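RNA-directed RNA polymerase (Infectious pancreatic necrosis virus, PDB 3ZED) probably copies the viral RNA genome as an RNA-dependent RNA polymerase, and is thought to occur both free and covalently attached to that RNA. Local coordinates at residues B[530-535]-B[572-577]; B[564-569]-B[620-625]; B[268-273]-B[288-293]; B[262-267]-B[328-333]. One frame throughout, in Å; residues are numbered along the deposited sequence.

Contact 1: residues B[530-535]-B[572-577]; sequences EAVETA and EMFVPV
The ring of Phe574 meets segment 530-535 with its outer end. At its edge, close to the ring plane, lies the methyl of Ala531, with CB 4.0 Å from Phe574 CE1; Val532 comes in obliquely, and its CG2 stands 3.6 Å from Phe574 CZ. CG2 also touches CE2, so the valine methyl straddles the far corner of the ring while Ala531 borders the neighbouring carbon. The side chains of Val532 and Phe574 cross at about a right angle. Val532 turns CG1 anti to its own nitrogen (chi1 172°), which leaves CG2 as the branch that reaches the phenylalanine. The contact is purely apolar and small, burying 98 Å² in all. Farther along, Glu530 O takes both Thr534 N, at 2.8 Å, and Thr534 OG1, at 2.7 Å, the hydroxyl, also bonded to Lys554 N, sitting above the carbonyl plane. The strand side opens with a G1 beta bulge, where Glu572 and Met573 both face Ser568. Phe574 is further enclosed by Tyr567 in an edge-to-face pair, by Val556, and by Met369 and Arg373 of helix 364-377, so helices 524-533 and 364-377 both pack against the three-stranded antiparallel sheet 556-560/563-568/573-578 of the thumb region.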
loop_
_atom_site.group_PDB
_atom_site.type_symbol
_atom_site.label_atom_id
_atom_site.label_comp_id
_atom_site.label_asym_id
_atom_site.label_seq_id
_atom_site.Cartn_x
_atom_site.Cartn_y
_atom_site.Cartn_z
ATOM N N GLU B 530 -25.025 23.051 -7.724
ATOM C CA GLU B 530 -25.855 22.880 -6.529
ATOM C C GLU B 530 -24.997 23.011 -5.258
ATOM O O GLU B 530 -25.409 23.699 -4.332
ATOM C CB GLU B 530 -26.575 21.511 -6.559
ATOM C CG GLU B 530 -27.672 21.388 -5.516
ATOM C CD GLU B 530 -28.284 20.015 -5.305
ATOM O OE1 GLU B 530 -28.050 19.110 -6.138
ATOM O OE2 GLU B 530 -29.025 19.855 -4.307
ATOM N N ALA B 531 -23.805 22.375 -5.233
ATOM C CA ALA B 531 -22.857 22.419 -4.116
ATOM C C ALA B 531 -22.442 23.855 -3.802
ATOM O O ALA B 531 -22.396 24.243 -2.639
ATOM C CB ALA B 531 -21.632 21.573 -4.433
ATOM N N VAL B 532 -22.191 24.656 -4.834
ATOM C CA VAL B 532 -21.797 26.052 -4.679
ATOM C C VAL B 532 -23.001 26.885 -4.214
ATOM O O VAL B 532 -22.855 27.698 -3.300
ATOM C CB VAL B 532 -21.155 26.629 -5.976
ATOM C CG1 VAL B 532 -20.926 28.145 -5.867
ATOM C CG2 VAL B 532 -19.848 25.917 -6.322
ATOM N N GLU B 533 -24.181 26.684 -4.828
ATOM C CA GLU B 533 -25.388 27.473 -4.532
ATOM C C GLU B 533 -26.006 27.164 -3.168
ATOM O O GLU B 533 -26.532 28.076 -2.548
ATOM C CB GLU B 533 -26.435 27.310 -5.641
ATOM C CG GLU B 533 -26.074 28.148 -6.862
ATOM C CD GLU B 533 -26.853 27.951 -8.149
ATOM O OE1 GLU B 533 -27.762 27.089 -8.182
ATOM O OE2 GLU B 533 -26.550 28.670 -9.130
ATOM N N THR B 534 -25.912 25.912 -2.686
ATOM C CA THR B 534 -26.468 25.509 -1.379
ATOM C C THR B 534 -25.479 25.706 -0.223
ATOM O O THR B 534 -25.864 25.427 0.921
ATOM C CB THR B 534 -26.940 24.055 -1.389
ATOM O OG1 THR B 534 -25.831 23.202 -1.709
ATOM C CG2 THR B 534 -28.133 23.830 -2.329
ATOM N N ALA B 535 -24.204 26.117 -0.514
ATOM C CA ALA B 535 -23.176 26.396 0.497
ATOM C C ALA B 535 -23.782 27.290 1.597
ATOM O O ALA B 535 -24.396 28.318 1.292
ATOM C CB ALA B 535 -21.968 27.095 -0.134
ATOM N N GLU B 572 -13.762 30.502 -0.503
ATOM C CA GLU B 572 -14.137 30.551 -1.927
ATOM C C GLU B 572 -13.478 29.400 -2.683
ATOM O O GLU B 572 -12.881 29.572 -3.749
ATOM C CB GLU B 572 -13.814 31.900 -2.570
ATOM C CG GLU B 572 -14.788 33.002 -2.193
ATOM C CD GLU B 572 -14.526 34.255 -2.990
ATOM O OE1 GLU B 572 -15.059 34.345 -4.117
ATOM O OE2 GLU B 572 -13.712 35.095 -2.536
ATOM N N MET B 573 -13.605 28.215 -2.101
ATOM C CA MET B 573 -13.043 27.006 -2.656
ATOM C C MET B 573 -13.725 25.800 -2.087
ATOM O O MET B 573 -14.449 25.882 -1.084
ATOM C CB MET B 573 -11.516 26.931 -2.406
ATOM C CG MET B 573 -11.111 26.932 -0.942
ATOM S SD MET B 573 -9.343 27.342 -0.758
ATOM C CE MET B 573 -8.701 25.721 -0.654
ATOM N N PHE B 574 -13.494 24.666 -2.756
ATOM C CA PHE B 574 -13.943 23.373 -2.277
ATOM C C PHE B 574 -12.935 22.865 -1.262
ATOM O O PHE B 574 -11.716 23.055 -1.428
ATOM C CB PHE B 574 -14.109 22.369 -3.424
ATOM C CG PHE B 574 -15.325 22.652 -4.258
ATOM C CD1 PHE B 574 -16.554 22.093 -3.933
ATOM C CD2 PHE B 574 -15.240 23.455 -5.385
ATOM C CE1 PHE B 574 -17.682 22.341 -4.723
ATOM C CE2 PHE B 574 -16.376 23.725 -6.155
ATOM C CZ PHE B 574 -17.588 23.168 -5.819
ATOM N N VAL B 575 -13.450 22.265 -0.195
ATOM C CA VAL B 575 -12.639 21.705 0.890
ATOM C C VAL B 575 -13.046 20.228 1.080
ATOM O O VAL B 575 -14.190 19.885 0.771
ATOM C CB VAL B 575 -12.755 22.528 2.199
ATOM C CG1 VAL B 575 -12.225 23.944 2.002
ATOM C CG2 VAL B 575 -14.197 22.555 2.727
ATOM N N PRO B 576 -12.163 19.335 1.576
ATOM C CA PRO B 576 -12.595 17.952 1.755
ATOM C C PRO B 576 -13.358 17.715 3.056
ATOM O O PRO B 576 -13.095 18.338 4.088
ATOM C CB PRO B 576 -11.281 17.179 1.778
ATOM C CG PRO B 576 -10.296 18.139 2.381
ATOM C CD PRO B 576 -10.745 19.516 1.969
ATOM N N VAL B 577 -14.272 16.761 2.997
ATOM C CA VAL B 577 -14.971 16.203 4.139
ATOM C C VAL B 577 -14.938 14.685 3.940
ATOM O O VAL B 577 -15.157 14.175 2.807
ATOM C CB VAL B 577 -16.404 16.743 4.444
ATOM C CG1 VAL B 577 -16.381 18.219 4.798
ATOM C CG2 VAL B 577 -17.411 16.436 3.327
#

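Contact 2: residues B[564-569]-B[620-625]; sequences SAIYSR and GGWNNP
Ile566 and Asn623 mark the closest approach of the two backbones, and even there the CA atoms are 9.1 Å apart. Residues 564-568 are extended strand, whereas 620-625 leaves a helix through a type I turn from Gly621 to Asn624, in which Asn624 N bonds to Gly621 O at 2.8 Å. Side chains bridge the gap. The middle strand of the three-stranded antiparallel sheet in the thumb region sends Ile566 toward the linker joining helices 604-621 and 625-645; Asn624 is the N-cap of the second, its OD1 bonded to Leu627 N. Ile566 and Asn623 extend to meet each other across the gap, and the amide nitrogen settles against the CG1-CD1 arm: Asn623 ND2 lies 3.7 Å from Ile566 CD1, and CG1 is equally near. These are van der Waals contacts. Ile566 CG2 meets the six-membered end of the indole obliquely, 4.2 Å from Trp622 CH2. Trp622 holds CG between its backbone N and carbonyl carbon (chi1 62°), which folds the indole back beside Asn623, whose CB rests 3.6 Å above one face of Trp622, toward the rim. Val577, Tyr540 and Leu541 also pack on the tryptophan.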
loop_
_atom_site.group_PDB
_atom_site.type_symbol
_atom_site.label_atom_id
_atom_site.label_comp_id
_atom_site.label_asym_id
_atom_site.label_seq_id
_atom_site.Cartn_x
_atom_site.Cartn_y
_atom_site.Cartn_z
ATOM N N SER B 564 -15.099 13.550 0.102
ATOM C CA SER B 564 -16.123 14.321 -0.615
ATOM C C SER B 564 -15.688 15.777 -0.615
ATOM O O SER B 564 -14.811 16.160 0.181
ATOM C CB SER B 564 -17.495 14.188 0.047
ATOM O OG SER B 564 -17.969 12.860 0.021
ATOM N N ALA B 565 -16.289 16.590 -1.488
ATOM C CA ALA B 565 -15.959 18.015 -1.593
ATOM C C ALA B 565 -17.167 18.855 -1.182
ATOM O O ALA B 565 -18.298 18.582 -1.595
ATOM C CB ALA B 565 -15.542 18.347 -3.014
ATOM N N ILE B 566 -16.920 19.864 -0.364
ATOM C CA ILE B 566 -17.943 20.779 0.117
ATOM C C ILE B 566 -17.435 22.176 -0.268
ATOM O O ILE B 566 -16.231 22.398 -0.230
ATOM C CB ILE B 566 -18.128 20.507 1.652
ATOM C CG1 ILE B 566 -19.275 19.505 1.937
ATOM C CG2 ILE B 566 -18.122 21.720 2.583
ATOM C CD1 ILE B 566 -20.722 19.978 1.662
ATOM N N TYR B 567 -18.320 23.077 -0.701
ATOM C CA TYR B 567 -17.899 24.431 -1.070
ATOM C C TYR B 567 -17.923 25.345 0.160
ATOM O O TYR B 567 -18.902 25.342 0.902
ATOM C CB TYR B 567 -18.784 25.009 -2.185
ATOM C CG TYR B 567 -18.255 26.311 -2.730
ATOM C CD1 TYR B 567 -17.215 26.327 -3.660
ATOM C CD2 TYR B 567 -18.762 27.532 -2.293
ATOM C CE1 TYR B 567 -16.715 27.526 -4.164
ATOM C CE2 TYR B 567 -18.263 28.742 -2.787
ATOM C CZ TYR B 567 -17.221 28.732 -3.704
ATOM O OH TYR B 567 -16.708 29.908 -4.202
ATOM N N SER B 568 -16.839 26.097 0.375
ATOM C CA SER B 568 -16.648 27.072 1.458
ATOM C C SER B 568 -16.814 28.499 0.929
ATOM O O SER B 568 -16.083 28.905 0.030
ATOM C CB SER B 568 -15.257 26.909 2.083
ATOM O OG SER B 568 -14.895 28.023 2.886
ATOM N N ARG B 569 -17.770 29.259 1.490
ATOM C CA ARG B 569 -17.984 30.670 1.112
ATOM C C ARG B 569 -16.851 31.567 1.627
ATOM O O ARG B 569 -16.494 32.542 0.961
ATOM C CB ARG B 569 -19.326 31.202 1.656
ATOM C CG ARG B 569 -20.510 30.743 0.844
ATOM C CD ARG B 569 -21.825 31.382 1.295
ATOM N NE ARG B 569 -22.939 30.639 0.699
ATOM C CZ ARG B 569 -23.451 30.885 -0.503
ATOM N NH1 ARG B 569 -23.020 31.923 -1.220
ATOM N NH2 ARG B 569 -24.410 30.104 -0.991
ATOM N N GLY B 620 -14.280 16.031 9.075
ATOM C CA GLY B 620 -15.562 16.310 8.435
ATOM C C GLY B 620 -16.788 16.393 9.308
ATOM O O GLY B 620 -17.864 16.764 8.826
ATOM N N GLY B 621 -16.639 16.025 10.574
ATOM C CA GLY B 621 -17.740 16.053 11.538
ATOM C C GLY B 621 -18.152 17.473 11.837
ATOM O O GLY B 621 -19.327 17.729 12.142
ATOM N N TRP B 622 -17.194 18.430 11.663
ATOM C CA TRP B 622 -17.468 19.850 11.853
ATOM C C TRP B 622 -18.656 20.290 11.016
ATOM O O TRP B 622 -19.326 21.222 11.403
ATOM C CB TRP B 622 -16.234 20.725 11.503
ATOM C CG TRP B 622 -15.765 20.636 10.078
ATOM C CD1 TRP B 622 -14.805 19.808 9.589
ATOM C CD2 TRP B 622 -16.237 21.407 8.958
ATOM N NE1 TRP B 622 -14.666 19.986 8.234
ATOM C CE2 TRP B 622 -15.519 20.976 7.822
ATOM C CE3 TRP B 622 -17.187 22.431 8.807
ATOM C CZ2 TRP B 622 -15.715 21.538 6.547
ATOM C CZ3 TRP B 622 -17.379 22.991 7.546
ATOM C CH2 TRP B 622 -16.661 22.534 6.432
ATOM N N ASN B 623 -18.882 19.647 9.845
ATOM C CA ASN B 623 -19.934 20.020 8.914
ATOM C C ASN B 623 -21.225 19.221 9.144
ATOM O O ASN B 623 -22.168 19.390 8.380
ATOM C CB ASN B 623 -19.453 19.891 7.452
ATOM C CG ASN B 623 -20.208 20.800 6.514
ATOM O OD1 ASN B 623 -20.544 21.929 6.848
ATOM N ND2 ASN B 623 -20.566 20.304 5.348
ATOM N N ASN B 624 -21.282 18.379 10.187
ATOM C CA ASN B 624 -22.490 17.622 10.544
ATOM C C ASN B 624 -22.995 18.253 11.853
ATOM O O ASN B 624 -22.325 18.082 12.878
ATOM C CB ASN B 624 -22.196 16.133 10.672
ATOM C CG ASN B 624 -23.418 15.302 10.937
ATOM O OD1 ASN B 624 -24.157 15.497 11.904
ATOM N ND2 ASN B 624 -23.628 14.311 10.110
ATOM N N PRO B 625 -24.118 19.023 11.861
ATOM C CA PRO B 625 -24.461 19.776 13.067
ATOM C C PRO B 625 -24.727 18.925 14.297
ATOM O O PRO B 625 -24.255 19.296 15.370
ATOM C CB PRO B 625 -25.668 20.633 12.655
ATOM C CG PRO B 625 -26.210 19.963 11.428
ATOM C CD PRO B 625 -25.002 19.395 10.736
#

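Contact 3: residues B[268-273]-B[288-293]; sequences DSFIRD and KKTITD
Thr290 fits between Phe270 and Asp273, one helical turn apart on helix 260-278, and makes the dense part of this helix-helix contact. Its methyl does most of the touching: Thr290 CG2 is 3.8 Å from Asp273 CB and 4.0 Å from Phe270 CD1, approaching the ring obliquely. Phe270 carries CG anti to its backbone nitrogen (chi1 -178°), which brings the ring over toward helix 283-293; Phe294, just after that helix, meets it edge-to-face. Thr290 OG1 lies 3.6 Å from Asp273 O but bonds to Gly286 O of its own helix. On the buried flank Met451 and Leu331 pack on Phe270. The carboxylate side is looser. Asp273 and Asp293 keep their OD2 atoms 5.8 Å apart, and a water spans them, donating to Asp273 OD2 at 2.7 Å and to Asp293 OD2 at 3.2 Å. Lys289, exposed one turn earlier, pairs with Asp293: its NZ is 3.0 Å from Asp293 OD2, on the syn lone pair. The hairpin of two helices in the palm-family region is therefore mostly methyl and ring packing within, and charged at its rim. Two carboxylates held this near would be expected to repel each other, and the shared water together with the lysine probably offsets part of that repulsion.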
loop_
_atom_site.group_PDB
_atom_site.type_symbol
_atom_site.label_atom_id
_atom_site.label_comp_id
_atom_site.label_asym_id
_atom_site.label_seq_id
_atom_site.Cartn_x
_atom_site.Cartn_y
_atom_site.Cartn_z
ATOM N N ASP B 268 21.487 -10.087 3.948
ATOM C CA ASP B 268 22.854 -10.116 3.421
ATOM C C ASP B 268 23.180 -11.461 2.790
ATOM O O ASP B 268 23.651 -11.517 1.654
ATOM C CB ASP B 268 23.888 -9.867 4.541
ATOM C CG ASP B 268 24.170 -8.435 4.942
ATOM O OD1 ASP B 268 23.298 -7.562 4.707
ATOM O OD2 ASP B 268 25.231 -8.195 5.553
ATOM N N SER B 269 22.948 -12.546 3.550
ATOM C CA SER B 269 23.260 -13.913 3.135
ATOM C C SER B 269 22.446 -14.328 1.919
ATOM O O SER B 269 22.998 -14.969 1.035
ATOM C CB SER B 269 23.030 -14.894 4.282
ATOM O OG SER B 269 23.811 -14.563 5.418
ATOM N N PHE B 270 21.158 -13.936 1.856
ATOM C CA PHE B 270 20.310 -14.300 0.729
ATOM C C PHE B 270 20.786 -13.656 -0.577
ATOM O O PHE B 270 20.939 -14.374 -1.559
ATOM C CB PHE B 270 18.826 -13.950 0.991
ATOM C CG PHE B 270 17.909 -14.368 -0.135
ATOM C CD1 PHE B 270 17.707 -15.717 -0.428
ATOM C CD2 PHE B 270 17.266 -13.414 -0.920
ATOM C CE1 PHE B 270 16.858 -16.105 -1.473
ATOM C CE2 PHE B 270 16.414 -13.800 -1.970
ATOM C CZ PHE B 270 16.217 -15.141 -2.238
ATOM N N ILE B 271 21.007 -12.324 -0.594
ATOM C CA ILE B 271 21.431 -11.590 -1.795
ATOM C C ILE B 271 22.867 -12.023 -2.227
ATOM O O ILE B 271 23.113 -12.148 -3.432
ATOM C CB ILE B 271 21.267 -10.028 -1.644
ATOM C CG1 ILE B 271 21.355 -9.282 -3.004
ATOM C CG2 ILE B 271 22.207 -9.402 -0.608
ATOM C CD1 ILE B 271 20.181 -9.509 -3.944
ATOM N N ARG B 272 23.774 -12.304 -1.253
ATOM C CA ARG B 272 25.153 -12.740 -1.516
ATOM C C ARG B 272 25.179 -14.157 -2.093
ATOM O O ARG B 272 25.887 -14.399 -3.072
ATOM C CB ARG B 272 25.992 -12.651 -0.231
ATOM C CG ARG B 272 27.369 -13.349 -0.265
ATOM C CD ARG B 272 28.274 -12.943 0.888
ATOM N NE ARG B 272 27.570 -12.952 2.172
ATOM C CZ ARG B 272 27.366 -11.874 2.919
ATOM N NH1 ARG B 272 27.846 -10.693 2.540
ATOM N NH2 ARG B 272 26.699 -11.969 4.063
ATOM N N ASP B 273 24.397 -15.082 -1.491
ATOM C CA ASP B 273 24.308 -16.480 -1.935
ATOM C C ASP B 273 23.656 -16.580 -3.294
ATOM O O ASP B 273 24.050 -17.433 -4.075
ATOM C CB ASP B 273 23.545 -17.356 -0.929
ATOM C CG ASP B 273 24.335 -17.830 0.278
ATOM O OD1 ASP B 273 25.477 -17.341 0.481
ATOM O OD2 ASP B 273 23.811 -18.683 1.028
ATOM N N LYS B 288 18.518 -22.493 -7.377
ATOM C CA LYS B 288 17.424 -23.300 -6.837
ATOM C C LYS B 288 17.685 -23.733 -5.379
ATOM O O LYS B 288 16.739 -23.717 -4.575
ATOM C CB LYS B 288 17.136 -24.518 -7.720
ATOM C CG LYS B 288 16.188 -24.197 -8.870
ATOM C CD LYS B 288 15.782 -25.439 -9.648
ATOM C CE LYS B 288 14.745 -25.155 -10.714
ATOM N NZ LYS B 288 13.359 -25.382 -10.220
ATOM N N LYS B 289 18.957 -24.078 -5.041
ATOM C CA LYS B 289 19.389 -24.475 -3.690
ATOM C C LYS B 289 19.228 -23.303 -2.717
ATOM O O LYS B 289 18.646 -23.494 -1.651
ATOM C CB LYS B 289 20.845 -24.995 -3.681
ATOM C CG LYS B 289 21.245 -25.654 -2.360
ATOM C CD LYS B 289 22.756 -25.775 -2.190
ATOM C CE LYS B 289 23.269 -25.213 -0.877
ATOM N NZ LYS B 289 22.782 -25.985 0.297
ATOM N N THR B 290 19.722 -22.099 -3.091
ATOM C CA THR B 290 19.608 -20.874 -2.288
ATOM C C THR B 290 18.125 -20.544 -2.012
ATOM O O THR B 290 17.769 -20.291 -0.868
ATOM C CB THR B 290 20.318 -19.707 -3.000
ATOM O OG1 THR B 290 21.703 -20.030 -3.127
ATOM C CG2 THR B 290 20.150 -18.361 -2.269
ATOM N N ILE B 291 17.276 -20.567 -3.056
ATOM C CA ILE B 291 15.854 -20.269 -2.962
ATOM C C ILE B 291 15.132 -21.286 -2.018
ATOM O O ILE B 291 14.304 -20.871 -1.199
ATOM C CB ILE B 291 15.238 -20.191 -4.384
ATOM C CG1 ILE B 291 15.678 -18.884 -5.096
ATOM C CG2 ILE B 291 13.729 -20.258 -4.326
ATOM C CD1 ILE B 291 15.371 -18.797 -6.606
ATOM N N THR B 292 15.478 -22.583 -2.098
ATOM C CA THR B 292 14.885 -23.608 -1.229
ATOM C C THR B 292 15.421 -23.458 0.218
ATOM O O THR B 292 14.648 -23.627 1.165
ATOM C CB THR B 292 15.123 -25.016 -1.803
ATOM O OG1 THR B 292 14.715 -25.025 -3.174
ATOM C CG2 THR B 292 14.342 -26.091 -1.056
ATOM N N ASP B 293 16.729 -23.122 0.391
ATOM C CA ASP B 293 17.344 -22.925 1.710
ATOM C C ASP B 293 16.681 -21.769 2.464
ATOM O O ASP B 293 16.553 -21.848 3.681
ATOM C CB ASP B 293 18.858 -22.684 1.593
ATOM C CG ASP B 293 19.715 -23.918 1.316
ATOM O OD1 ASP B 293 19.144 -25.031 1.197
ATOM O OD2 ASP B 293 20.949 -23.766 1.199
HETATM O O HOH W 1 22.183 -20.871 0.877
#

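Contact 4: residues B[262-267]-B[328-333]; sequences EALVLA and THLLLS
Ala267 faces helix 328-333 with its methyl against Leu330 and Leu331. The backbones come nearest here, with CA of Ala267 6.8 Å from CA of Leu331. Leu331 keeps CG anti to its carbonyl carbon (chi1 -66°), and the branch point, more than either methyl, meets the alanine: Leu331 CG is 4.1 Å from Ala267 CB. Beyond the branch both methyls extend past the alanine to its backbone, where Leu331 CD2 lies 4.0 Å from Ala267 O. The next leucine back is rotated differently. In Leu330 CG stands anti to the backbone nitrogen (chi1 -166°), which carries CD2 to another side of the alanine methyl, 4.3 Å from Ala267 CB. The same methyl continues to Leu264, whose CD2 is 4.1 Å away from Leu330 CD2. Segments 262-267 and 328-333, both in the palm-family region, cross at -67°, with their axes 9.7 Å apart at closest, and place a small alanine where the backbones draw close and branched leucines on the facing helix. Leu264 sets out away from helix 328-333, but its chain bends back, so that CD2 returns to the interface and lies slantwise across Leu330. Trp440 and Phe443 of helix 438-452 also pack on Leu331, while Pro327 packs on Ala267 and Leu266. Tyr251, predicted to bind GTP, touches Leu266 and Glu262.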
loop_
_atom_site.group_PDB
_atom_site.type_symbol
_atom_site.label_atom_id
_atom_site.label_comp_id
_atom_site.label_asym_id
_atom_site.label_seq_id
_atom_site.Cartn_x
_atom_site.Cartn_y
_atom_site.Cartn_z
ATOM N N GLU B 262 19.305 -9.806 12.979
ATOM C CA GLU B 262 18.833 -11.033 12.349
ATOM C C GLU B 262 18.454 -10.775 10.889
ATOM O O GLU B 262 18.940 -11.476 9.997
ATOM C CB GLU B 262 17.634 -11.587 13.135
ATOM C CG GLU B 262 17.999 -12.382 14.387
ATOM C CD GLU B 262 18.224 -11.663 15.707
ATOM O OE1 GLU B 262 17.826 -10.485 15.838
ATOM O OE2 GLU B 262 18.782 -12.299 16.630
ATOM N N ALA B 263 17.661 -9.712 10.647
ATOM C CA ALA B 263 17.201 -9.291 9.316
ATOM C C ALA B 263 18.375 -8.975 8.397
ATOM O O ALA B 263 18.412 -9.483 7.288
ATOM C CB ALA B 263 16.300 -8.086 9.439
ATOM N N LEU B 264 19.350 -8.179 8.873
ATOM C CA LEU B 264 20.554 -7.811 8.128
ATOM C C LEU B 264 21.352 -9.050 7.769
ATOM O O LEU B 264 21.694 -9.210 6.605
ATOM C CB LEU B 264 21.437 -6.820 8.923
ATOM C CG LEU B 264 20.852 -5.434 9.189
ATOM C CD1 LEU B 264 21.712 -4.665 10.176
ATOM C CD2 LEU B 264 20.668 -4.647 7.901
ATOM N N VAL B 265 21.582 -9.960 8.741
ATOM C CA VAL B 265 22.313 -11.207 8.529
ATOM C C VAL B 265 21.603 -12.034 7.437
ATOM O O VAL B 265 22.258 -12.449 6.479
ATOM C CB VAL B 265 22.520 -12.015 9.855
ATOM C CG1 VAL B 265 23.040 -13.429 9.586
ATOM C CG2 VAL B 265 23.455 -11.288 10.814
ATOM N N LEU B 266 20.279 -12.235 7.562
ATOM C CA LEU B 266 19.503 -13.040 6.615
ATOM C C LEU B 266 19.408 -12.392 5.230
ATOM O O LEU B 266 19.614 -13.099 4.238
ATOM C CB LEU B 266 18.098 -13.335 7.166
ATOM C CG LEU B 266 18.008 -14.306 8.354
ATOM C CD1 LEU B 266 16.569 -14.534 8.739
ATOM C CD2 LEU B 266 18.711 -15.672 8.055
ATOM N N ALA B 267 19.108 -11.064 5.159
ATOM C CA ALA B 267 19.017 -10.329 3.888
ATOM C C ALA B 267 20.379 -10.302 3.191
ATOM O O ALA B 267 20.423 -10.561 1.991
ATOM C CB ALA B 267 18.494 -8.919 4.101
ATOM N N THR B 328 12.970 -10.058 3.366
ATOM C CA THR B 328 12.325 -9.911 2.043
ATOM C C THR B 328 11.834 -8.466 1.857
ATOM O O THR B 328 12.111 -7.872 0.812
ATOM C CB THR B 328 11.198 -10.938 1.878
ATOM O OG1 THR B 328 11.782 -12.223 1.994
ATOM C CG2 THR B 328 10.495 -10.840 0.534
ATOM N N HIS B 329 11.140 -7.908 2.879
ATOM C CA HIS B 329 10.623 -6.534 2.882
ATOM C C HIS B 329 11.769 -5.520 2.686
ATOM O O HIS B 329 11.619 -4.583 1.907
ATOM C CB HIS B 329 9.860 -6.237 4.186
ATOM C CG HIS B 329 9.360 -4.831 4.246
ATOM N ND1 HIS B 329 8.297 -4.414 3.454
ATOM C CD2 HIS B 329 9.826 -3.772 4.947
ATOM C CE1 HIS B 329 8.144 -3.127 3.711
ATOM N NE2 HIS B 329 9.027 -2.698 4.611
ATOM N N LEU B 330 12.909 -5.736 3.365
ATOM C CA LEU B 330 14.090 -4.876 3.316
ATOM C C LEU B 330 14.697 -4.847 1.895
ATOM O O LEU B 330 14.950 -3.770 1.361
ATOM C CB LEU B 330 15.111 -5.390 4.356
ATOM C CG LEU B 330 16.307 -4.502 4.752
ATOM C CD1 LEU B 330 15.854 -3.105 5.268
ATOM C CD2 LEU B 330 17.163 -5.210 5.793
ATOM N N LEU B 331 14.875 -6.026 1.269
ATOM C CA LEU B 331 15.437 -6.161 -0.089
ATOM C C LEU B 331 14.518 -5.533 -1.160
ATOM O O LEU B 331 15.012 -4.835 -2.043
ATOM C CB LEU B 331 15.713 -7.636 -0.422
ATOM C CG LEU B 331 16.808 -8.340 0.390
ATOM C CD1 LEU B 331 16.737 -9.862 0.189
ATOM C CD2 LEU B 331 18.201 -7.816 0.044
ATOM N N LEU B 332 13.197 -5.742 -1.054
ATOM C CA LEU B 332 12.219 -5.164 -1.975
ATOM C C LEU B 332 12.181 -3.631 -1.859
ATOM O O LEU B 332 12.165 -2.935 -2.876
ATOM C CB LEU B 332 10.789 -5.726 -1.707
ATOM C CG LEU B 332 10.490 -7.175 -2.078
ATOM C CD1 LEU B 332 9.089 -7.535 -1.707
ATOM C CD2 LEU B 332 10.696 -7.433 -3.558
ATOM N N SER B 333 12.166 -3.123 -0.609
ATOM C CA SER B 333 12.081 -1.695 -0.280
ATOM C C SER B 333 13.306 -0.947 -0.745
ATOM O O SER B 333 13.178 0.231 -1.066
ATOM C CB SER B 333 11.857 -1.485 1.214
ATOM O OG SER B 333 10.613 -2.057 1.571
#

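Overall arrangement
The four contacts form two pairs on opposite sides of the chain's centre. Contacts 1 and 2, with centres 8 Å apart, share the three-stranded sheet: strands 563-568 and 573-578 are neighbours in it, probably joined by Val575 N to Ile566 O at 2.8 Å, so helix 524-533 and the 620-625 turn are linked through one sheet. Contacts 3 and 4, 12 Å apart, share helix 260-278, and Phe270 CD2 meets Leu331 CD1 at 3.8 Å. The pairs do not touch; contacts 2 and 4 have centres 45 Å apart. The predicted GTP site lies nearer the second pair, about 10 Å from Leu264 to Tyr251 and 11 Å from Phe270 to Pro250, side chain to side chain.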